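Local atomic coordinates of sulfate transporter/antisigma-factor antagonist STAS (Planctomyces limnophilus, PDB entry 3T6O), a protein that probably acts as an anti-sigma factor antagonist, a small STAS-domain protein of the kind that regulates bacterial sigma factors through partner binding. Residues M4-V9 / A36-A41; Q81-L86 / V105-S110. All blocks are in the same frame, centred on the assembly; numbering follows the deposited sequence.

Interaction 1 (M4-V9 / A36-A41)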
HETATM    1  N   MSE A   4     -28.141   1.551  -5.525  1.00 66.40           N
HETATM    2  CA  MSE A   4     -26.797   0.998  -5.791  1.00 63.28           C
HETATM    3  C   MSE A   4     -26.617  -0.452  -5.262  1.00 58.13           C
HETATM    4  O   MSE A   4     -26.908  -0.757  -4.102  1.00 57.60           O
HETATM    5  CB  MSE A   4     -25.700   1.960  -5.260  1.00 63.63           C
HETATM    6  CG  MSE A   4     -24.491   2.199  -6.208  1.00 65.88           C
HETATM    7 SE   MSE A   4     -24.936   2.938  -8.007  0.60 77.17          SE
HETATM    8  CE  MSE A   4     -24.998   1.198  -9.002  1.00 71.71           C
ATOM      9  N   ALA A   5     -26.144  -1.345  -6.121  1.00 54.28           N
ATOM     10  CA  ALA A   5     -25.961  -2.735  -5.731  1.00 49.82           C
ATOM     11  C   ALA A   5     -24.922  -2.868  -4.599  1.00 45.44           C
ATOM     12  O   ALA A   5     -24.021  -2.041  -4.444  1.00 45.39           O
ATOM     13  CB  ALA A   5     -25.547  -3.565  -6.936  1.00 49.59           C
ATOM     14  N   ASP A   6     -25.047  -3.910  -3.797  1.00 41.23           N
ATOM     15  CA  ASP A   6     -24.114  -4.106  -2.698  1.00 37.20           C
ATOM     16  C   ASP A   6     -23.919  -5.601  -2.478  1.00 33.70           C
ATOM     17  O   ASP A   6     -24.672  -6.395  -3.013  1.00 31.76           O
ATOM     18  CB  ASP A   6     -24.653  -3.396  -1.453  1.00 37.63           C
ATOM     19  CG  ASP A   6     -23.558  -3.042  -0.434  1.00 36.43           C
ATOM     20  OD1 ASP A   6     -22.332  -3.241  -0.697  1.00 34.09           O
ATOM     21  OD2 ASP A   6     -23.954  -2.589   0.654  1.00 34.58           O
ATOM     22  N   ILE A   7     -22.867  -5.983  -1.761  1.00 30.59           N
ATOM     23  CA  ILE A   7     -22.732  -7.374  -1.373  1.00 28.45           C
ATOM     24  C   ILE A   7     -23.929  -7.705  -0.497  1.00 27.40           C
ATOM     25  O   ILE A   7     -24.582  -6.821  -0.019  1.00 27.20           O
ATOM     26  CB  ILE A   7     -21.425  -7.670  -0.586  1.00 26.62           C
ATOM     27  CG1 ILE A   7     -21.228  -6.667   0.545  1.00 27.99           C
ATOM     28  CG2 ILE A   7     -20.224  -7.752  -1.543  1.00 25.73           C
ATOM     29  CD1 ILE A   7     -20.134  -7.042   1.526  1.00 26.04           C
ATOM     30  N   ARG A   8     -24.198  -8.982  -0.304  1.00 26.54           N
ATOM     31  CA  ARG A   8     -25.144  -9.369   0.734  0.50 26.79           C
ATOM     32  C   ARG A   8     -24.431 -10.113   1.839  1.00 24.34           C
ATOM     33  O   ARG A   8     -23.520 -10.910   1.629  1.00 23.24           O
ATOM     34  CB  ARG A   8     -26.353 -10.128   0.209  0.50 28.59           C
ATOM     35  CG  ARG A   8     -26.109 -11.133  -0.872  0.50 31.85           C
ATOM     36  CD  ARG A   8     -27.304 -12.135  -0.949  0.50 36.80           C
ATOM     37  NE  ARG A   8     -26.947 -13.380  -1.640  0.50 38.16           N
ATOM     38  CZ  ARG A   8     -26.720 -14.521  -1.005  0.50 38.32           C
ATOM     39  NH1 ARG A   8     -26.387 -15.617  -1.686  0.50 38.42           N
ATOM     40  NH2 ARG A   8     -26.813 -14.542   0.322  0.50 36.33           N
ATOM     41  N   VAL A   9     -24.788  -9.766   3.065  1.00 23.39           N
ATOM     42  CA  VAL A   9     -24.112 -10.302   4.238  1.00 21.53           C
ATOM     43  C   VAL A   9     -25.132 -11.173   4.961  1.00 22.18           C
ATOM     44  O   VAL A   9     -26.178 -10.694   5.325  1.00 22.66           O
ATOM     45  CB  VAL A   9     -23.596  -9.184   5.170  1.00 22.63           C
ATOM     46  CG1 VAL A   9     -22.980  -9.767   6.436  1.00 22.53           C
ATOM     47  CG2 VAL A   9     -22.543  -8.222   4.435  1.00 19.04           C
ATOM     48  N   ALA A  36     -17.032  -1.647  -0.239  1.00 22.16           N
ATOM     49  CA  ALA A  36     -15.984  -1.637   0.803  1.00 22.21           C
ATOM     50  C   ALA A  36     -16.561  -1.411   2.169  1.00 22.42           C
ATOM     51  O   ALA A  36     -16.233  -2.131   3.122  1.00 21.14           O
ATOM     52  CB  ALA A  36     -14.916  -0.575   0.505  1.00 22.58           C
ATOM     53  N   SER A  37     -17.473  -0.448   2.239  1.00 24.51           N
ATOM     54  CA  SER A  37     -18.093  -0.062   3.489  1.00 26.74           C
ATOM     55  C   SER A  37     -18.946  -1.167   4.159  1.00 26.09           C
ATOM     56  O   SER A  37     -18.790  -1.474   5.351  1.00 26.57           O
ATOM     57  CB  SER A  37     -18.893   1.225   3.250  1.00 29.33           C
ATOM     58  OG  SER A  37     -19.639   1.536   4.384  1.00 32.99           O
ATOM     59  N   THR A  38     -19.813  -1.796   3.395  1.00 25.83           N
ATOM     60  CA  THR A  38     -20.595  -2.914   3.914  1.00 25.25           C
ATOM     61  C   THR A  38     -19.665  -4.072   4.288  1.00 23.24           C
ATOM     62  O   THR A  38     -19.805  -4.664   5.338  1.00 22.38           O
ATOM     63  CB  THR A  38     -21.678  -3.322   2.864  1.00 26.35           C
ATOM     64  OG1 THR A  38     -22.487  -2.179   2.640  1.00 26.84           O
ATOM     65  CG2 THR A  38     -22.590  -4.436   3.332  1.00 25.27           C
ATOM     66  N   PHE A  39     -18.681  -4.361   3.439  1.00 22.17           N
ATOM     67  CA  PHE A  39     -17.765  -5.420   3.693  1.00 20.10           C
ATOM     68  C   PHE A  39     -16.986  -5.244   4.996  1.00 21.05           C
ATOM     69  O   PHE A  39     -16.932  -6.155   5.865  1.00 19.89           O
ATOM     70  CB  PHE A  39     -16.826  -5.552   2.507  1.00 20.41           C
ATOM     71  CG  PHE A  39     -15.755  -6.549   2.706  1.00 19.74           C
ATOM     72  CD1 PHE A  39     -16.040  -7.904   2.612  1.00 24.11           C
ATOM     73  CD2 PHE A  39     -14.459  -6.166   2.983  1.00 19.00           C
ATOM     74  CE1 PHE A  39     -15.042  -8.867   2.802  1.00 24.61           C
ATOM     75  CE2 PHE A  39     -13.449  -7.117   3.164  1.00 17.45           C
ATOM     76  CZ  PHE A  39     -13.742  -8.468   3.100  1.00 21.46           C
ATOM     77  N   LEU A  40     -16.378  -4.065   5.151  1.00 21.51           N
ATOM     78  CA  LEU A  40     -15.554  -3.822   6.328  1.00 22.18           C
ATOM     79  C   LEU A  40     -16.420  -3.764   7.593  1.00 22.44           C
ATOM     80  O   LEU A  40     -16.015  -4.249   8.636  1.00 21.68           O
ATOM     81  CB  LEU A  40     -14.677  -2.556   6.158  1.00 23.50           C
ATOM     82  CG  LEU A  40     -13.576  -2.632   5.093  1.00 23.91           C
ATOM     83  CD1 LEU A  40     -12.845  -1.321   5.032  1.00 29.22           C
ATOM     84  CD2 LEU A  40     -12.586  -3.741   5.383  1.00 25.52           C
ATOM     85  N   ALA A  41     -17.635  -3.247   7.496  1.00 23.52           N
ATOM     86  CA  ALA A  41     -18.497  -3.202   8.692  1.00 25.87           C
ATOM     87  C   ALA A  41     -18.911  -4.630   9.107  1.00 25.39           C
ATOM     88  O   ALA A  41     -19.091  -4.878  10.275  1.00 27.32           O
ATOM     89  CB  ALA A  41     -19.764  -2.269   8.485  1.00 26.73           C
TER
HETATM   90  O   HOH W   1     -20.826  -0.833   0.932  1.00 34.68           O
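Asp6 and Thr38 reach for each other from opposite directions between segment 4-9 and helix 29-41, and their polar ends meet: Thr38 OG1 donates a hydrogen bond of 2.5 Å to Asp6 OD2, using the syn lone pair of that oxygen. The second oxygen is used too. Water 1 donates to Asp6 OD1 over 3.3 Å while accepting the backbone N-H of Thr38, whose N lies 2.8 Å from the water. Within its own segment, Asp6 OD1 also takes a weak bond from Ile7 N. With OG1 anti to its carbonyl carbon (chi1 -59°), Thr38 turns the hydroxyl to the acid and the methyl to the strand side. Thr38 CG2 then slides past Ile7 CG1 at 3.8 Å and past Val9 CG2 at 3.9 Å, both neighbours running the other way. Ile7 goes further in: its extended chain lays CD1 against the helix backbone, 3.6 Å from Phe39 CA, and near the plane of the Phe39 ring at its edge. Ile18 and Ile35 also touch Ile7, while Phe39 continues to Leu68 and Leu69 of helix 63-76. The residues leading into edge strand 8-12 thus join the STAS sheet's margin to helix 29-41 through an apolar layer. Donors on both carboxylate oxygens would favour a charged Asp6 and probably limit its rotation.

Interaction 2 (Q81-L86 / V105-S110)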
ATOM      1  N   GLN A  81      -8.779 -18.306  17.088  1.00 52.43           N
ATOM      2  CA  GLN A  81      -9.490 -19.274  16.256  1.00 50.99           C
ATOM      3  C   GLN A  81     -10.325 -18.601  15.164  1.00 45.84           C
ATOM      4  O   GLN A  81     -11.240 -19.194  14.648  1.00 45.69           O
ATOM      5  CB  GLN A  81     -10.303 -20.252  17.116  1.00 52.63           C
ATOM      6  CG  GLN A  81      -9.404 -21.277  17.840  1.00 58.62           C
ATOM      7  CD  GLN A  81      -9.857 -21.555  19.263  1.00 65.04           C
ATOM      8  OE1 GLN A  81     -10.260 -20.629  19.987  1.00 67.98           O
ATOM      9  NE2 GLN A  81      -9.797 -22.828  19.677  1.00 67.40           N
ATOM     10  N   GLY A  82      -9.967 -17.378  14.811  1.00 42.94           N
ATOM     11  CA  GLY A  82     -10.568 -16.659  13.679  1.00 39.24           C
ATOM     12  C   GLY A  82     -10.339 -17.427  12.387  1.00 35.98           C
ATOM     13  O   GLY A  82      -9.447 -18.270  12.333  1.00 38.86           O
ATOM     14  N   VAL A  83     -11.152 -17.195  11.365  1.00 30.37           N
ATOM     15  CA  VAL A  83     -10.968 -17.880  10.095  1.00 26.92           C
ATOM     16  C   VAL A  83     -11.491 -16.980   9.030  1.00 22.84           C
ATOM     17  O   VAL A  83     -12.597 -16.461   9.143  1.00 22.25           O
ATOM     18  CB  VAL A  83     -11.757 -19.237   9.984  1.00 27.54           C
ATOM     19  CG1 VAL A  83     -11.616 -19.829   8.569  1.00 26.34           C
ATOM     20  CG2 VAL A  83     -11.359 -20.231  11.070  1.00 29.42           C
ATOM     21  N   PHE A  84     -10.706 -16.805   7.981  1.00 20.02           N
ATOM     22  CA  PHE A  84     -11.101 -16.010   6.833  1.00 18.05           C
ATOM     23  C   PHE A  84     -10.941 -16.952   5.647  1.00 17.33           C
ATOM     24  O   PHE A  84      -9.801 -17.331   5.314  1.00 19.02           O
ATOM     25  CB  PHE A  84     -10.170 -14.790   6.688  1.00 18.31           C
ATOM     26  CG  PHE A  84     -10.613 -13.805   5.625  1.00 15.58           C
ATOM     27  CD1 PHE A  84     -10.232 -13.965   4.330  1.00 16.33           C
ATOM     28  CD2 PHE A  84     -11.351 -12.684   5.961  1.00 17.13           C
ATOM     29  CE1 PHE A  84     -10.628 -13.075   3.336  1.00 16.93           C
ATOM     30  CE2 PHE A  84     -11.762 -11.790   5.000  1.00 15.80           C
ATOM     31  CZ  PHE A  84     -11.392 -11.986   3.670  1.00 18.24           C
ATOM     32  N   ALA A  85     -12.059 -17.373   5.062  1.00 16.67           N
ATOM     33  CA  ALA A  85     -12.111 -18.460   4.067  1.00 15.74           C
ATOM     34  C   ALA A  85     -12.780 -17.986   2.768  1.00 15.75           C
ATOM     35  O   ALA A  85     -13.547 -17.008   2.721  1.00 15.27           O
ATOM     36  CB  ALA A  85     -12.873 -19.710   4.661  1.00 16.09           C
ATOM     37  N   LEU A  86     -12.468 -18.672   1.686  1.00 17.53           N
ATOM     38  CA  LEU A  86     -13.159 -18.446   0.420  1.00 17.69           C
ATOM     39  C   LEU A  86     -13.894 -19.720  -0.001  1.00 18.15           C
ATOM     40  O   LEU A  86     -13.555 -20.829   0.465  1.00 19.52           O
ATOM     41  CB  LEU A  86     -12.152 -18.094  -0.643  1.00 18.26           C
ATOM     42  CG  LEU A  86     -11.092 -17.019  -0.383  1.00 20.51           C
ATOM     43  CD1 LEU A  86     -10.227 -16.841  -1.665  1.00 22.86           C
ATOM     44  CD2 LEU A  86     -11.704 -15.718   0.010  1.00 14.91           C
ATOM     45  N   VAL A 105      -3.092 -18.380   3.371  1.00 33.86           N
ATOM     46  CA  VAL A 105      -3.607 -18.392   4.731  1.00 33.42           C
ATOM     47  C   VAL A 105      -5.138 -18.339   4.787  1.00 31.24           C
ATOM     48  O   VAL A 105      -5.718 -18.265   5.841  1.00 31.61           O
ATOM     49  CB  VAL A 105      -2.939 -17.270   5.604  1.00 34.75           C
ATOM     50  CG1 VAL A 105      -1.443 -17.184   5.297  1.00 38.02           C
ATOM     51  CG2 VAL A 105      -3.562 -15.931   5.391  1.00 31.35           C
ATOM     52  N   TRP A 106      -5.811 -18.352   3.641  1.00 29.41           N
ATOM     53  CA  TRP A 106      -7.276 -18.373   3.609  1.00 26.18           C
ATOM     54  C   TRP A 106      -7.719 -19.772   3.095  1.00 26.12           C
ATOM     55  O   TRP A 106      -7.450 -20.130   1.932  1.00 25.41           O
ATOM     56  CB  TRP A 106      -7.791 -17.306   2.660  1.00 24.88           C
ATOM     57  CG  TRP A 106      -7.380 -15.922   2.966  1.00 23.27           C
ATOM     58  CD1 TRP A 106      -6.987 -15.414   4.171  1.00 25.12           C
ATOM     59  CD2 TRP A 106      -7.370 -14.845   2.059  1.00 21.44           C
ATOM     60  NE1 TRP A 106      -6.726 -14.080   4.060  1.00 24.80           N
ATOM     61  CE2 TRP A 106      -6.966 -13.702   2.769  1.00 24.02           C
ATOM     62  CE3 TRP A 106      -7.670 -14.728   0.706  1.00 21.39           C
ATOM     63  CZ2 TRP A 106      -6.809 -12.473   2.159  1.00 24.15           C
ATOM     64  CZ3 TRP A 106      -7.540 -13.519   0.103  1.00 22.53           C
ATOM     65  CH2 TRP A 106      -7.109 -12.396   0.824  1.00 24.08           C
ATOM     66  N   PRO A 107      -8.281 -20.600   3.973  1.00 26.05           N
ATOM     67  CA  PRO A 107      -8.727 -21.900   3.461  1.00 25.87           C
ATOM     68  C   PRO A 107      -9.752 -21.683   2.367  1.00 24.11           C
ATOM     69  O   PRO A 107     -10.601 -20.790   2.482  1.00 22.12           O
ATOM     70  CB  PRO A 107      -9.345 -22.563   4.675  1.00 26.53           C
ATOM     71  CG  PRO A 107      -9.344 -21.572   5.744  1.00 25.92           C
ATOM     72  CD  PRO A 107      -8.438 -20.500   5.428  1.00 26.44           C
ATOM     73  N   ARG A 108      -9.618 -22.433   1.279  1.00 23.62           N
ATOM     74  CA  ARG A 108     -10.578 -22.379   0.206  1.00 22.54           C
ATOM     75  C   ARG A 108     -11.340 -23.724   0.033  1.00 22.60           C
ATOM     76  O   ARG A 108     -10.744 -24.799   0.083  1.00 22.25           O
ATOM     77  CB  ARG A 108      -9.887 -21.969  -1.065  1.00 22.72           C
ATOM     78  CG  ARG A 108     -10.816 -21.962  -2.287  1.00 24.57           C
ATOM     79  CD  ARG A 108     -10.135 -21.230  -3.427  1.00 26.74           C
ATOM     80  NE  ARG A 108      -9.004 -21.976  -3.943  1.00 31.82           N
ATOM     81  CZ  ARG A 108      -9.073 -22.973  -4.816  1.00 34.92           C
ATOM     82  NH1 ARG A 108     -10.252 -23.435  -5.264  1.00 35.83           N
ATOM     83  NH2 ARG A 108      -7.938 -23.538  -5.221  1.00 39.28           N
ATOM     84  N   TYR A 109     -12.643 -23.619  -0.198  1.00 21.07           N
ATOM     85  CA  TYR A 109     -13.568 -24.778  -0.292  1.00 23.07           C
ATOM     86  C   TYR A 109     -14.413 -24.692  -1.564  1.00 22.96           C
ATOM     87  O   TYR A 109     -14.630 -23.607  -2.111  1.00 22.39           O
ATOM     88  CB  TYR A 109     -14.498 -24.831   0.923  1.00 22.24           C
ATOM     89  CG  TYR A 109     -13.770 -24.953   2.232  1.00 23.30           C
ATOM     90  CD1 TYR A 109     -13.314 -26.168   2.690  1.00 27.45           C
ATOM     91  CD2 TYR A 109     -13.505 -23.838   2.990  1.00 24.90           C
ATOM     92  CE1 TYR A 109     -12.602 -26.265   3.899  1.00 29.06           C
ATOM     93  CE2 TYR A 109     -12.821 -23.919   4.181  1.00 24.79           C
ATOM     94  CZ  TYR A 109     -12.371 -25.111   4.624  1.00 26.93           C
ATOM     95  OH  TYR A 109     -11.722 -25.142   5.836  1.00 30.90           O
ATOM     96  N   SER A 110     -14.877 -25.825  -2.064  1.00 24.76           N
ATOM     97  CA  SER A 110     -15.503 -25.789  -3.387  1.00 26.06           C
ATOM     98  C   SER A 110     -16.896 -25.211  -3.348  1.00 24.67           C
ATOM     99  O   SER A 110     -17.306 -24.632  -4.311  1.00 25.45           O
ATOM    100  CB  SER A 110     -15.512 -27.166  -4.070  1.00 28.56           C
ATOM    101  OG  SER A 110     -16.297 -28.050  -3.340  1.00 32.33           O
TER
HETATM  102  O   HOH W   2      -8.137 -17.810   7.837  1.00 26.53           O
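Phe84 and Trp106 lie side by side and point the same way, forming the tight part of this contact. Phe84 CD1 stands 3.4 Å above one indole face, offset toward its rim, and comes within 3.5 Å of Trp106 NE1; the planes are inclined at 49°, so the pair is oblique. Trp106 CG, anti to the carbonyl carbon (chi1 -58°), carries the indole alongside Phe84, and Leu86 CD1 approaches Trp106 CE3 at 4.1 Å. An alanine in place of Trp106 would probably leave Phe84 without its aromatic neighbour and open a gap beside Leu86. Two backbone bonds flank the parallel pairing of Leu86 with Arg108: Leu86 N to Pro107 O, 2.9 Å, and Tyr109 N to Leu86 O, 3.0 Å. The margins are looser: at one end Val83 CG1 meets Pro107 CG at 4.0 Å and water 2 links Phe84 N to Val105 O; at the other the outer part of exposed Arg108, bent at chi3, leads away. The segments close the beta-alpha-beta unit through helix 91-97, with strand 108-109 at the sheet edge. Trp106 packs on Leu69 and Val70 of helix 63-76, its ring edge-to-face with Trp73, while Tyr109 rests on Ala115 and Ala118 of helix 112-118.

How the interactions relate
Interactions 1 and 2 engage opposite margins of the same five-stranded sheet, their centres about 19 Å apart. Interaction 1 sets edge strand 8-12 and the residues leading into it against a helix, by side chains and one water. Interaction 2 pairs two neighbouring strands, so main-chain bonds run through its middle and give it its order. Each is partly buried, with an apolar inner part, but the outer part is a carboxylate, a hydroxyl and a water in interaction 1, and Pro107, a water and the exposed Arg108 in interaction 2. The inner parts meet where Phe39 CZ packs 4.3 Å from Phe84 CZ, and both reach Leu69 of helix 63-76, in one shared core.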